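Local coordinates for sugar ABC transporter substrate-binding protein, BlMnBP1 (PDB 6I5R), which binds mannobiose and, as the solute-binding protein of an ABC transporter, probably delivers manno-oligosaccharides from beta-mannan to its membrane partner, at residues T41-R46 / D96-M101; A105-E110 / Q388-A393; T224-F229 / A439-E444; Y323-N328 / A336-V341. All blocks are in the same frame, centred on the assembly; numbering follows the deposited sequence.

In the fold
From the N terminus, strand 38-44 pairs with strand 100-102, and contact 1 closes the first loop of the four, joining parallel strands leading toward the sugar. The chain runs straight on into 105-110, where contact 2 opens; it closes only at 388-393, with zinc between the loop and the start of helix 391-399. Contact 3 opens within that span, at 224-229, and closes at the C terminus, so the two cross; they touch where Leu391 packs on Thr224. Contact 4 lies inside both spans: strand 314-325 turns back into helix 331-346. It abuts contact 1, because strands 100-102 and 314-325 are neighbours in one sheet and Ser337 packs on Ile100.

Contact 1: residues T41-R46 / D96-M101. With BMA (beta-D-mannopyranose), chain B; BMA (beta-D-mannopyranose), chain C.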
loop_
_atom_site.group_PDB
_atom_site.type_symbol
_atom_site.label_atom_id
_atom_site.label_comp_id
_atom_site.label_asym_id
_atom_site.label_seq_id
_atom_site.Cartn_x
_atom_site.Cartn_y
_atom_site.Cartn_z
ATOM N N THR A 41 18.504 -2.566 14.417
ATOM C CA THR A 41 17.959 -3.617 13.577
ATOM C C THR A 41 16.733 -3.033 12.896
ATOM O O THR A 41 15.818 -2.541 13.571
ATOM C CB THR A 41 17.626 -4.869 14.385
ATOM O OG1 THR A 41 18.854 -5.457 14.833
ATOM C CG2 THR A 41 16.905 -5.900 13.517
ATOM N N PHE A 42 16.726 -3.094 11.566
ATOM C CA PHE A 42 15.711 -2.486 10.705
ATOM C C PHE A 42 14.988 -3.625 9.998
ATOM O O PHE A 42 15.584 -4.304 9.167
ATOM C CB PHE A 42 16.402 -1.532 9.731
ATOM C CG PHE A 42 15.539 -1.053 8.579
ATOM C CD1 PHE A 42 14.170 -0.945 8.700
ATOM C CD2 PHE A 42 16.132 -0.683 7.369
ATOM C CE1 PHE A 42 13.421 -0.487 7.651
ATOM C CE2 PHE A 42 15.367 -0.223 6.306
ATOM C CZ PHE A 42 14.012 -0.135 6.455
ATOM N N MET A 43 13.739 -3.889 10.393
ATOM C CA MET A 43 12.938 -4.946 9.779
ATOM C C MET A 43 12.115 -4.341 8.642
ATOM O O MET A 43 11.429 -3.336 8.837
ATOM C CB MET A 43 11.995 -5.581 10.800
ATOM C CG MET A 43 12.638 -6.316 11.968
ATOM S SD MET A 43 11.299 -6.903 13.058
ATOM C CE MET A 43 10.306 -7.837 11.929
ATOM N N ASN A 44 12.165 -4.945 7.460
ATOM C CA ASN A 44 11.275 -4.471 6.395
ATOM C C ASN A 44 10.892 -5.623 5.471
ATOM O O ASN A 44 11.338 -6.761 5.625
ATOM C CB ASN A 44 11.887 -3.293 5.616
ATOM C CG ASN A 44 13.053 -3.693 4.769
ATOM O OD1 ASN A 44 12.891 -4.244 3.691
ATOM N ND2 ASN A 44 14.242 -3.417 5.252
ATOM N N ASN A 45 10.034 -5.305 4.498
ATOM C CA ASN A 45 9.419 -6.317 3.645
ATOM C C ASN A 45 10.158 -6.532 2.329
ATOM O O ASN A 45 9.768 -7.407 1.551
ATOM C CB ASN A 45 7.990 -5.915 3.311
ATOM C CG ASN A 45 7.929 -4.584 2.596
ATOM O OD1 ASN A 45 8.506 -3.605 3.034
ATOM N ND2 ASN A 45 7.249 -4.561 1.465
ATOM N N ARG A 46 11.174 -5.730 2.045
ATOM C CA ARG A 46 11.808 -5.727 0.729
ATOM C C ARG A 46 12.931 -6.764 0.702
ATOM O O ARG A 46 14.121 -6.457 0.681
ATOM C CB ARG A 46 12.297 -4.322 0.390
ATOM C CG ARG A 46 11.151 -3.316 0.266
ATOM C CD ARG A 46 10.160 -3.691 -0.869
ATOM N NE ARG A 46 10.852 -3.874 -2.129
ATOM C CZ ARG A 46 11.084 -2.891 -2.993
ATOM N NH1 ARG A 46 10.673 -1.652 -2.737
ATOM N NH2 ARG A 46 11.741 -3.150 -4.102
ATOM N N ASP A 96 12.965 -5.982 22.789
ATOM C CA ASP A 96 13.877 -5.016 22.187
ATOM C C ASP A 96 14.685 -5.630 21.043
ATOM O O ASP A 96 15.778 -5.162 20.723
ATOM C CB ASP A 96 14.802 -4.412 23.249
ATOM C CG ASP A 96 15.617 -5.453 23.982
ATOM O OD1 ASP A 96 15.526 -6.633 23.614
ATOM O OD2 ASP A 96 16.385 -5.104 24.924
ATOM N N SER A 97 14.144 -6.654 20.395
ATOM C CA SER A 97 14.859 -7.367 19.335
ATOM C C SER A 97 14.818 -6.677 17.986
ATOM O O SER A 97 15.328 -7.227 17.015
ATOM C CB SER A 97 14.268 -8.754 19.158
ATOM O OG SER A 97 12.939 -8.652 18.690
ATOM N N TRP A 98 14.141 -5.550 17.881
ATOM C CA TRP A 98 14.065 -4.781 16.649
ATOM C C TRP A 98 14.105 -3.331 17.082
ATOM O O TRP A 98 13.739 -3.006 18.206
ATOM C CB TRP A 98 12.789 -5.091 15.845
ATOM C CG TRP A 98 11.555 -4.823 16.626
ATOM C CD1 TRP A 98 10.973 -5.642 17.558
ATOM C CD2 TRP A 98 10.738 -3.643 16.570
ATOM N NE1 TRP A 98 9.850 -5.039 18.083
ATOM C CE2 TRP A 98 9.695 -3.808 17.505
ATOM C CE3 TRP A 98 10.794 -2.469 15.825
ATOM C CZ2 TRP A 98 8.723 -2.849 17.706
ATOM C CZ3 TRP A 98 9.817 -1.513 16.024
ATOM C CH2 TRP A 98 8.795 -1.713 16.961
ATOM N N ASP A 99 14.559 -2.473 16.207
ATOM C CA ASP A 99 14.622 -1.052 16.510
ATOM C C ASP A 99 13.728 -0.222 15.614
ATOM O O ASP A 99 13.080 0.708 16.098
ATOM C CB ASP A 99 16.065 -0.579 16.376
ATOM C CG ASP A 99 16.976 -1.254 17.403
ATOM O OD1 ASP A 99 16.890 -0.890 18.604
ATOM O OD2 ASP A 99 17.737 -2.169 17.018
ATOM N N ILE A 100 13.700 -0.545 14.330
ATOM C CA ILE A 100 12.763 0.020 13.366
ATOM C C ILE A 100 12.092 -1.135 12.642
ATOM O O ILE A 100 12.777 -2.069 12.222
ATOM C CB ILE A 100 13.461 0.897 12.314
ATOM C CG1 ILE A 100 14.186 2.072 12.923
ATOM C CG2 ILE A 100 12.431 1.385 11.257
ATOM C CD1 ILE A 100 15.257 2.575 11.988
ATOM N N MET A 101 10.770 -1.048 12.451
ATOM C CA MET A 101 10.072 -1.927 11.518
ATOM C C MET A 101 9.106 -1.098 10.678
ATOM O O MET A 101 8.788 0.053 11.005
ATOM C CB MET A 101 9.295 -3.056 12.216
ATOM C CG MET A 101 8.116 -2.604 13.009
ATOM S SD MET A 101 6.944 -3.929 13.402
ATOM C CE MET A 101 8.022 -4.997 14.407
HETATM C C1 BMA B . 5.447 -6.187 -1.277
HETATM C C2 BMA B . 4.385 -6.424 -0.160
HETATM C C3 BMA B . 3.350 -5.347 -0.264
HETATM C C4 BMA B . 3.984 -3.965 -0.378
HETATM C C5 BMA B . 4.980 -3.914 -1.537
HETATM C C6 BMA B . 5.680 -2.571 -1.620
HETATM O O2 BMA B . 4.953 -6.242 1.136
HETATM O O3 BMA B . 2.442 -5.347 0.842
HETATM O O4 BMA B . 2.956 -3.043 -0.626
HETATM O O5 BMA B . 5.981 -4.917 -1.298
HETATM O O6 BMA B . 6.482 -2.347 -0.449
HETATM C C1 BMA C . 9.684 -8.751 -2.873
HETATM C C2 BMA C . 9.305 -7.341 -3.392
HETATM C C3 BMA C . 8.304 -6.706 -2.435
HETATM C C4 BMA C . 7.216 -7.678 -2.056
HETATM C C5 BMA C . 7.805 -9.019 -1.598
HETATM C C6 BMA C . 6.733 -9.996 -1.181
HETATM O O1 BMA C . 10.460 -9.275 -3.902
HETATM O O2 BMA C . 8.611 -7.519 -4.668
HETATM O O3 BMA C . 7.745 -5.554 -2.965
HETATM O O4 BMA C . 6.430 -7.145 -0.989
HETATM O O5 BMA C . 8.585 -9.553 -2.655
HETATM O O6 BMA C . 7.403 -11.003 -0.413
HETATM O O HOH W 1 20.417 -4.206 16.589
#
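With CG of Asp99 anti to its carbonyl carbon (chi1 -64°), the carboxylate turns to the backbone of Thr41, whose N gives OD2 a 2.7 Å bond on the lone pair facing away from OD1. This closes one end of a parallel strand pairing in the alpha/beta sheet of the solute-binding-protein fold. An aspartate suits the place because its short chain reaches a backbone N-H just where the ladder starts. Thr41 O takes two donors, Ile100 N at 3.0 Å and Asp99 N at 2.9 Å, and Met43 N then bonds to Ile100 O at 2.8 Å.

On one face of the sheet Phe42 CD1 meets the CG2 branch of Ile100, and helix 331-346 covers both with Phe340. On the other, Met43 bends at its last torsion (chi3 55°) and lays SD against Trp98 CB at 3.6 Å; SD also lies obliquely beside the indole, 4.9 Å from the centroid of its five-membered ring, a Met-aromatic contact. Unbranched, flexible methionine can bend its thioether round to the indole. Met101 CE sits over the centre of the same ring system. Further along, Asn44 OD1 accepts from Arg46 N in an Asx turn, and Asn45 ND2 donates to the mannose of chain B, to O2 at 2.9 Å and O6 at 3.0 Å.

Contact 2: residues A105-E110 / Q388-A393. With ZN (zinc ion), chain J.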
loop_
_atom_site.group_PDB
_atom_site.type_symbol
_atom_site.label_atom_id
_atom_site.label_comp_id
_atom_site.label_asym_id
_atom_site.label_seq_id
_atom_site.Cartn_x
_atom_site.Cartn_y
_atom_site.Cartn_z
ATOM N N ALA A 105 -0.297 -4.393 10.657
ATOM C CA ALA A 105 -1.709 -4.057 10.823
ATOM C C ALA A 105 -2.057 -3.920 12.297
ATOM O O ALA A 105 -2.458 -4.918 12.951
ATOM C CB ALA A 105 -2.558 -5.105 10.109
ATOM N N VAL A 106 -1.941 -2.662 12.784
ATOM C CA VAL A 106 -2.067 -2.283 14.196
ATOM C C VAL A 106 -3.121 -1.200 14.346
ATOM O O VAL A 106 -3.074 -0.208 13.621
ATOM C CB VAL A 106 -0.717 -1.791 14.779
ATOM C CG1 VAL A 106 -0.873 -1.438 16.202
ATOM C CG2 VAL A 106 0.331 -2.818 14.523
ATOM N N ASP A 107 -4.019 -1.356 15.332
ATOM C CA ASP A 107 -4.969 -0.318 15.717
ATOM C C ASP A 107 -4.193 0.961 16.043
ATOM O O ASP A 107 -3.325 0.978 16.918
ATOM C CB ASP A 107 -5.822 -0.781 16.913
ATOM C CG ASP A 107 -7.013 0.146 17.196
ATOM O OD1 ASP A 107 -6.991 1.400 17.157
ATOM O OD2 ASP A 107 -8.086 -0.364 17.550
ATOM N N LYS A 108 -4.585 2.066 15.399
ATOM C CA LYS A 108 -4.010 3.359 15.745
ATOM C C LYS A 108 -4.013 3.577 17.244
ATOM O O LYS A 108 -3.037 4.055 17.818
ATOM C CB LYS A 108 -4.795 4.498 15.097
ATOM C CG LYS A 108 -4.620 4.639 13.623
ATOM C CD LYS A 108 -5.670 5.602 13.140
ATOM C CE LYS A 108 -5.358 6.141 11.777
ATOM N NZ LYS A 108 -6.408 7.153 11.507
ATOM N N SER A 109 -5.127 3.259 17.887
ATOM C CA SER A 109 -5.213 3.461 19.316
ATOM C C SER A 109 -4.171 2.652 20.084
ATOM O O SER A 109 -3.977 2.908 21.281
ATOM C CB SER A 109 -6.613 3.082 19.785
ATOM O OG SER A 109 -6.798 1.691 19.573
ATOM N N GLU A 110 -3.513 1.677 19.443
ATOM C CA GLU A 110 -2.478 0.900 20.102
ATOM C C GLU A 110 -1.071 1.349 19.725
ATOM O O GLU A 110 -0.098 0.779 20.233
ATOM C CB GLU A 110 -2.634 -0.585 19.789
ATOM C CG GLU A 110 -3.725 -1.281 20.580
ATOM C CD GLU A 110 -3.799 -2.747 20.264
ATOM O OE1 GLU A 110 -4.921 -3.299 20.284
ATOM O OE2 GLU A 110 -2.739 -3.355 19.993
ATOM N N GLN A 388 -13.043 10.680 16.331
ATOM C CA GLN A 388 -13.369 9.489 15.556
ATOM C C GLN A 388 -12.129 8.844 14.952
ATOM O O GLN A 388 -12.252 7.975 14.093
ATOM C CB GLN A 388 -14.371 9.826 14.445
ATOM C CG GLN A 388 -15.818 9.935 14.903
ATOM C CD GLN A 388 -16.830 9.920 13.729
ATOM O OE1 GLN A 388 -17.883 9.251 13.782
ATOM N NE2 GLN A 388 -16.526 10.675 12.679
ATOM N N GLU A 389 -10.936 9.218 15.416
ATOM C CA GLU A 389 -9.716 8.749 14.765
ATOM C C GLU A 389 -9.645 7.229 14.762
ATOM O O GLU A 389 -9.103 6.631 13.828
ATOM C CB GLU A 389 -8.513 9.348 15.481
ATOM C CG GLU A 389 -7.219 9.404 14.681
ATOM C CD GLU A 389 -6.126 10.216 15.397
ATOM O OE1 GLU A 389 -6.287 10.510 16.585
ATOM O OE2 GLU A 389 -5.106 10.558 14.768
ATOM N N ASP A 390 -10.216 6.607 15.780
ATOM C CA ASP A 390 -10.121 5.180 16.040
ATOM C C ASP A 390 -11.310 4.406 15.492
ATOM O O ASP A 390 -11.350 3.173 15.607
ATOM C CB ASP A 390 -10.012 4.960 17.557
ATOM C CG ASP A 390 -9.576 3.558 17.908
ATOM O OD1 ASP A 390 -8.869 2.937 17.090
ATOM O OD2 ASP A 390 -9.930 3.058 18.996
ATOM N N LEU A 391 -12.279 5.100 14.898
ATOM C CA LEU A 391 -13.534 4.452 14.558
ATOM C C LEU A 391 -13.340 3.399 13.465
ATOM O O LEU A 391 -13.880 2.292 13.565
ATOM C CB LEU A 391 -14.551 5.506 14.116
ATOM C CG LEU A 391 -15.900 4.886 13.804
ATOM C CD1 LEU A 391 -16.538 4.350 15.078
ATOM C CD2 LEU A 391 -16.810 5.884 13.126
ATOM N N LEU A 392 -12.565 3.711 12.435
ATOM C CA LEU A 392 -12.362 2.729 11.368
ATOM C C LEU A 392 -11.648 1.495 11.905
ATOM O O LEU A 392 -12.023 0.363 11.590
ATOM C CB LEU A 392 -11.580 3.325 10.198
ATOM C CG LEU A 392 -11.259 2.306 9.085
ATOM C CD1 LEU A 392 -12.489 1.874 8.280
ATOM C CD2 LEU A 392 -10.171 2.910 8.201
ATOM N N ALA A 393 -10.597 1.691 12.703
ATOM C CA ALA A 393 -9.860 0.547 13.220
ATOM C C ALA A 393 -10.768 -0.357 14.045
ATOM O O ALA A 393 -10.677 -1.590 13.964
ATOM C CB ALA A 393 -8.666 1.022 14.050
HETATM ZN ZN ZN J . -8.861 1.292 18.554
HETATM O O HOH W 2 -9.265 6.744 10.755
HETATM O O HOH W 3 -10.372 0.861 19.995
#
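Asp107 and Ala393 bring the two backbones within 5.6 Å, CA to CA, and Ser109 and Asp390 within 6.1 Å. Residues 105-110 form a loop, and 388-393 lead into helix 391-399, so the meeting rests on side chains and a zinc ion rather than on strand pairing. Within the loop, Asp107 OD1 accepts from Ser109 N in an Asx turn, which folds the chain so that aspartate and serine face the same ion.

Asp107 and Asp390 both have CG anti to the backbone N and grip zinc with both carboxylate oxygens, the shorter bond of each being 2.1 Å from OD2. Their planes stand 49° apart. Ser109 OG adds a bond of 2.3 Å, a water lies at 2.1 Å, and Asn394, one turn beyond Asp390, completes the site. Ala393, small enough to pack against the Asp107 carboxylate, sets CB 3.5 Å from OD1. Alongside, the extended Lys108 sends NZ to a water 3.0 Å away, which is placed to donate to Glu389 O.

All the ligands are oxygens, and the two carboxylates would balance the charge of the divalent ion; without it they would probably repel each other, so zinc would let them sit this close.

Contact 3: residues T224-F229 / A439-E444; sequences TTKEPF and AVEDNE. With ZN (zinc ion), chain N.
Lys226 and Glu441 supply the ionic part of this contact. Their side chains cross at about a right angle, and NZ forms a salt bridge of 2.7 Å with Glu441 OE2, on the lone pair turned away from OE1. The lysine, extended beyond CG, has the length to span the gap from the loop. NZ also donates to a water that in turn lies, at a long 2.6 Å, beside a zinc ion held by Glu444 OE1 at 2.1 Å. Replacing Lys226 by an alanine is likely to leave the Glu441 carboxylate without its positive mate and this water without a donor.

Apolar packing joins the loop after helix 217-224 to the last turns of the C-terminal helix 425-443. Val440 forks over the loop: CG1 rests on Lys226 CG at 3.9 Å, while CG2 comes to Thr225 O at 3.5 Å, the branched side chain covering aliphatic and backbone atoms together.

Hydrogen bonding within the helix end comes from Asn443, whose ND2 turns back to Ala439 O at 2.8 Å and reaches Asp398 as well.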
loop_
_atom_site.group_PDB
_atom_site.type_symbol
_atom_site.label_atom_id
_atom_site.label_comp_id
_atom_site.label_asym_id
_atom_site.label_seq_id
_atom_site.Cartn_x
_atom_site.Cartn_y
_atom_site.Cartn_z
ATOM N N THR A 224 -19.043 4.676 9.380
ATOM C CA THR A 224 -20.347 5.106 9.856
ATOM C C THR A 224 -21.482 4.634 8.963
ATOM O O THR A 224 -22.632 4.988 9.237
ATOM C CB THR A 224 -20.412 6.630 9.990
ATOM O OG1 THR A 224 -20.186 7.233 8.713
ATOM C CG2 THR A 224 -19.369 7.155 10.966
ATOM N N THR A 225 -21.188 3.847 7.913
ATOM C CA THR A 225 -22.178 3.344 6.958
ATOM C C THR A 225 -22.400 1.855 7.190
ATOM O O THR A 225 -21.452 1.075 7.141
ATOM C CB THR A 225 -21.698 3.567 5.522
ATOM O OG1 THR A 225 -21.489 4.970 5.321
ATOM C CG2 THR A 225 -22.689 2.992 4.498
ATOM N N LYS A 226 -23.651 1.448 7.409
ATOM C CA LYS A 226 -23.877 0.064 7.816
ATOM C C LYS A 226 -23.624 -0.946 6.699
ATOM O O LYS A 226 -23.152 -2.059 6.971
ATOM C CB LYS A 226 -25.293 -0.109 8.334
ATOM C CG LYS A 226 -25.399 0.220 9.786
ATOM C CD LYS A 226 -26.844 0.347 10.177
ATOM C CE LYS A 226 -26.984 0.542 11.701
ATOM N NZ LYS A 226 -28.398 0.686 12.141
ATOM N N GLU A 227 -23.953 -0.617 5.453
ATOM C CA GLU A 227 -23.791 -1.561 4.343
ATOM C C GLU A 227 -23.022 -0.903 3.200
ATOM O O GLU A 227 -23.558 -0.668 2.099
ATOM C CB GLU A 227 -25.144 -2.090 3.873
ATOM C CG GLU A 227 -25.904 -2.894 4.896
ATOM C CD GLU A 227 -27.061 -3.672 4.262
ATOM O OE1 GLU A 227 -28.111 -3.054 3.921
ATOM O OE2 GLU A 227 -26.903 -4.897 4.063
ATOM N N PRO A 228 -21.721 -0.663 3.402
ATOM C CA PRO A 228 -20.931 0.053 2.386
ATOM C C PRO A 228 -20.566 -0.775 1.169
ATOM O O PRO A 228 -20.082 -0.207 0.185
ATOM C CB PRO A 228 -19.669 0.469 3.147
ATOM C CG PRO A 228 -19.517 -0.609 4.235
ATOM C CD PRO A 228 -20.941 -0.987 4.616
ATOM N N PHE A 229 -20.762 -2.081 1.206
ATOM C CA PHE A 229 -20.382 -2.944 0.106
ATOM C C PHE A 229 -21.527 -3.211 -0.855
ATOM O O PHE A 229 -21.308 -3.867 -1.875
ATOM C CB PHE A 229 -19.815 -4.232 0.680
ATOM C CG PHE A 229 -18.734 -3.975 1.681
ATOM C CD1 PHE A 229 -17.547 -3.360 1.295
ATOM C CD2 PHE A 229 -18.909 -4.296 3.011
ATOM C CE1 PHE A 229 -16.530 -3.115 2.240
ATOM C CE2 PHE A 229 -17.921 -4.039 3.935
ATOM C CZ PHE A 229 -16.732 -3.457 3.555
ATOM N N ALA A 439 -20.901 -4.258 13.288
ATOM C CA ALA A 439 -19.739 -3.589 13.846
ATOM C C ALA A 439 -19.929 -2.075 13.872
ATOM O O ALA A 439 -19.493 -1.402 14.816
ATOM C CB ALA A 439 -18.500 -3.971 13.039
ATOM N N VAL A 440 -20.585 -1.531 12.850
ATOM C CA VAL A 440 -20.935 -0.113 12.833
ATOM C C VAL A 440 -21.876 0.206 13.984
ATOM O O VAL A 440 -21.689 1.190 14.706
ATOM C CB VAL A 440 -21.549 0.250 11.469
ATOM C CG1 VAL A 440 -22.211 1.627 11.468
ATOM C CG2 VAL A 440 -20.448 0.188 10.391
ATOM N N GLU A 441 -22.889 -0.630 14.184
ATOM C CA GLU A 441 -23.829 -0.404 15.275
ATOM C C GLU A 441 -23.136 -0.455 16.625
ATOM O O GLU A 441 -23.395 0.385 17.501
ATOM C CB GLU A 441 -24.950 -1.433 15.226
ATOM C CG GLU A 441 -25.878 -1.167 14.106
ATOM C CD GLU A 441 -27.036 -2.131 13.964
ATOM O OE1 GLU A 441 -26.960 -3.304 14.418
ATOM O OE2 GLU A 441 -28.048 -1.689 13.374
ATOM N N ASP A 442 -22.244 -1.428 16.809
ATOM C CA ASP A 442 -21.606 -1.614 18.106
ATOM C C ASP A 442 -20.648 -0.479 18.437
ATOM O O ASP A 442 -20.353 -0.244 19.611
ATOM C CB ASP A 442 -20.874 -2.953 18.134
ATOM C CG ASP A 442 -21.821 -4.129 18.121
ATOM O OD1 ASP A 442 -22.956 -3.967 18.605
ATOM O OD2 ASP A 442 -21.450 -5.223 17.615
ATOM N N ASN A 443 -20.183 0.256 17.440
ATOM C CA ASN A 443 -19.185 1.291 17.666
ATOM C C ASN A 443 -19.725 2.702 17.544
ATOM O O ASN A 443 -18.943 3.660 17.642
ATOM C CB ASN A 443 -18.037 1.114 16.677
ATOM C CG ASN A 443 -17.130 -0.003 17.073
ATOM O OD1 ASN A 443 -16.105 0.227 17.698
ATOM N ND2 ASN A 443 -17.513 -1.222 16.749
ATOM N N GLU A 444 -21.020 2.858 17.320
ATOM C CA GLU A 444 -21.554 4.176 17.093
ATOM C C GLU A 444 -21.573 4.986 18.374
ATOM O O GLU A 444 -21.302 4.494 19.473
ATOM C CB GLU A 444 -22.963 4.136 16.478
ATOM C CG GLU A 444 -24.134 3.634 17.312
ATOM C CD GLU A 444 -25.354 3.403 16.407
ATOM O OE1 GLU A 444 -26.447 2.937 16.870
ATOM O OE2 GLU A 444 -25.216 3.671 15.178
ATOM O OXT GLU A 444 -21.830 6.167 18.209
HETATM ZN ZN ZN N . -28.071 2.261 15.640
HETATM O O HOH W 4 -28.444 3.502 13.400
HETATM O O HOH W 5 -29.778 1.330 15.374
#

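Contact 4: residues Y323-N328 / A336-V341; sequences YGINKN and ASMIFV
Tyr323 and Val341 lie alongside with their side chains running opposite ways, in a beta-alpha unit whose strand 323-325 and helix 336-341 run almost antiparallel (168°) with axes 9.1 Å apart. Val341, its CG1 anti to the backbone N, spreads both methyls on the tyrosine: CG2 touches Tyr323 CB at 3.7 Å, and CG1 comes obliquely to the ring near CD2 at 3.9 Å. Beta-branched valine offers two methyls close to the backbone, enough to meet both CB and the ring.

Two residues on, Ile325 again points at the helix. Its CG1 and CG2 straddle Ser337 CB, both at 3.9 Å, and its CD1 reaches the helix backbone at Met338 CA, 3.6 Å away. Serine suits this close spot because it is small, and its OG bonds back to Lys333 O one turn earlier. Were Ile325 cut back to an alanine, Ser337 CB and Met338 would probably lose their apolar partner and a gap would open beneath them. Gly324, between Tyr323 and Ile325, bonds by its backbone to Met101 of the adjoining strand. Next along the chain, the Asx turn of Asn326 has OD1 accepting from Asn328 N at 2.9 Å, the donor standing above the carbonyl plane.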
loop_
_atom_site.group_PDB
_atom_site.type_symbol
_atom_site.label_atom_id
_atom_site.label_comp_id
_atom_site.label_asym_id
_atom_site.label_seq_id
_atom_site.Cartn_x
_atom_site.Cartn_y
_atom_site.Cartn_z
ATOM N N TYR A 323 7.698 3.716 8.607
ATOM C CA TYR A 323 8.690 3.394 9.626
ATOM C C TYR A 323 8.168 3.678 11.027
ATOM O O TYR A 323 7.684 4.783 11.300
ATOM C CB TYR A 323 9.941 4.215 9.440
ATOM C CG TYR A 323 10.560 4.232 8.080
ATOM C CD1 TYR A 323 11.368 3.191 7.657
ATOM C CD2 TYR A 323 10.349 5.290 7.224
ATOM C CE1 TYR A 323 11.945 3.206 6.436
ATOM C CE2 TYR A 323 10.938 5.328 5.995
ATOM C CZ TYR A 323 11.720 4.281 5.595
ATOM O OH TYR A 323 12.305 4.322 4.383
ATOM N N GLY A 324 8.303 2.696 11.921
ATOM C CA GLY A 324 8.020 2.896 13.325
ATOM C C GLY A 324 9.182 2.406 14.163
ATOM O O GLY A 324 9.894 1.476 13.788
ATOM N N ILE A 325 9.367 3.066 15.306
ATOM C CA ILE A 325 10.497 2.844 16.205
ATOM C C ILE A 325 9.993 2.211 17.494
ATOM O O ILE A 325 8.991 2.653 18.070
ATOM C CB ILE A 325 11.246 4.157 16.510
ATOM C CG1 ILE A 325 11.834 4.732 15.219
ATOM C CG2 ILE A 325 12.362 3.934 17.504
ATOM C CD1 ILE A 325 12.261 6.152 15.311
ATOM N N ASN A 326 10.722 1.197 17.960
ATOM C CA ASN A 326 10.337 0.401 19.124
ATOM C C ASN A 326 10.450 1.226 20.411
ATOM O O ASN A 326 11.552 1.646 20.784
ATOM C CB ASN A 326 11.250 -0.831 19.179
ATOM C CG ASN A 326 10.827 -1.860 20.204
ATOM O OD1 ASN A 326 9.939 -1.636 21.004
ATOM N ND2 ASN A 326 11.510 -3.011 20.188
ATOM N N LYS A 327 9.352 1.435 21.101
ATOM C CA LYS A 327 9.464 2.190 22.323
ATOM C C LYS A 327 10.268 1.462 23.408
ATOM O O LYS A 327 10.690 2.068 24.355
ATOM C CB LYS A 327 8.093 2.521 22.878
ATOM C CG LYS A 327 7.249 1.325 23.068
ATOM C CD LYS A 327 7.701 0.535 24.242
ATOM C CE LYS A 327 6.566 -0.187 24.897
ATOM N NZ LYS A 327 6.748 -0.188 26.373
ATOM N N ASN A 328 10.464 0.165 23.256
ATOM C CA ASN A 328 11.153 -0.593 24.300
ATOM C C ASN A 328 12.661 -0.387 24.299
ATOM O O ASN A 328 13.336 -0.806 25.248
ATOM C CB ASN A 328 10.885 -2.086 24.141
ATOM C CG ASN A 328 9.450 -2.456 24.401
ATOM O OD1 ASN A 328 8.783 -1.833 25.198
ATOM N ND2 ASN A 328 8.988 -3.519 23.764
ATOM N N ALA A 336 19.194 6.953 17.470
ATOM C CA ALA A 336 19.846 6.438 16.275
ATOM C C ALA A 336 18.811 6.051 15.227
ATOM O O ALA A 336 18.975 6.339 14.042
ATOM C CB ALA A 336 20.720 5.239 16.612
ATOM N N SER A 337 17.723 5.423 15.666
ATOM C CA SER A 337 16.702 4.960 14.728
ATOM C C SER A 337 15.976 6.135 14.091
ATOM O O SER A 337 15.627 6.086 12.908
ATOM C CB SER A 337 15.709 4.049 15.451
ATOM O OG SER A 337 16.306 2.835 15.879
ATOM N N MET A 338 15.724 7.195 14.872
ATOM C CA MET A 338 14.995 8.347 14.343
ATOM C C MET A 338 15.863 9.136 13.374
ATOM O O MET A 338 15.358 9.685 12.378
ATOM C CB MET A 338 14.496 9.237 15.490
ATOM C CG MET A 338 13.534 10.310 15.033
ATOM S SD MET A 338 12.757 11.266 16.378
ATOM C CE MET A 338 12.077 10.017 17.469
ATOM N N ILE A 339 17.172 9.174 13.637
ATOM C CA ILE A 339 18.116 9.727 12.669
ATOM C C ILE A 339 18.070 8.945 11.361
ATOM O O ILE A 339 17.978 9.529 10.281
ATOM C CB ILE A 339 19.532 9.744 13.268
ATOM C CG1 ILE A 339 19.544 10.681 14.475
ATOM C CG2 ILE A 339 20.552 10.143 12.222
ATOM C CD1 ILE A 339 20.855 10.706 15.261
ATOM N N PHE A 340 18.120 7.606 11.427
ATOM C CA PHE A 340 18.078 6.821 10.198
ATOM C C PHE A 340 16.757 7.016 9.448
ATOM O O PHE A 340 16.742 7.110 8.219
ATOM C CB PHE A 340 18.311 5.334 10.508
ATOM C CG PHE A 340 18.271 4.468 9.283
ATOM C CD1 PHE A 340 19.294 4.531 8.353
ATOM C CD2 PHE A 340 17.206 3.624 9.051
ATOM C CE1 PHE A 340 19.250 3.785 7.201
ATOM C CE2 PHE A 340 17.159 2.856 7.887
ATOM C CZ PHE A 340 18.189 2.934 6.975
ATOM N N VAL A 341 15.630 7.059 10.162
ATOM C CA VAL A 341 14.360 7.304 9.479
ATOM C C VAL A 341 14.376 8.669 8.804
ATOM O O VAL A 341 13.946 8.830 7.657
ATOM C CB VAL A 341 13.184 7.181 10.465
ATOM C CG1 VAL A 341 11.905 7.713 9.839
ATOM C CG2 VAL A 341 12.997 5.748 10.894
#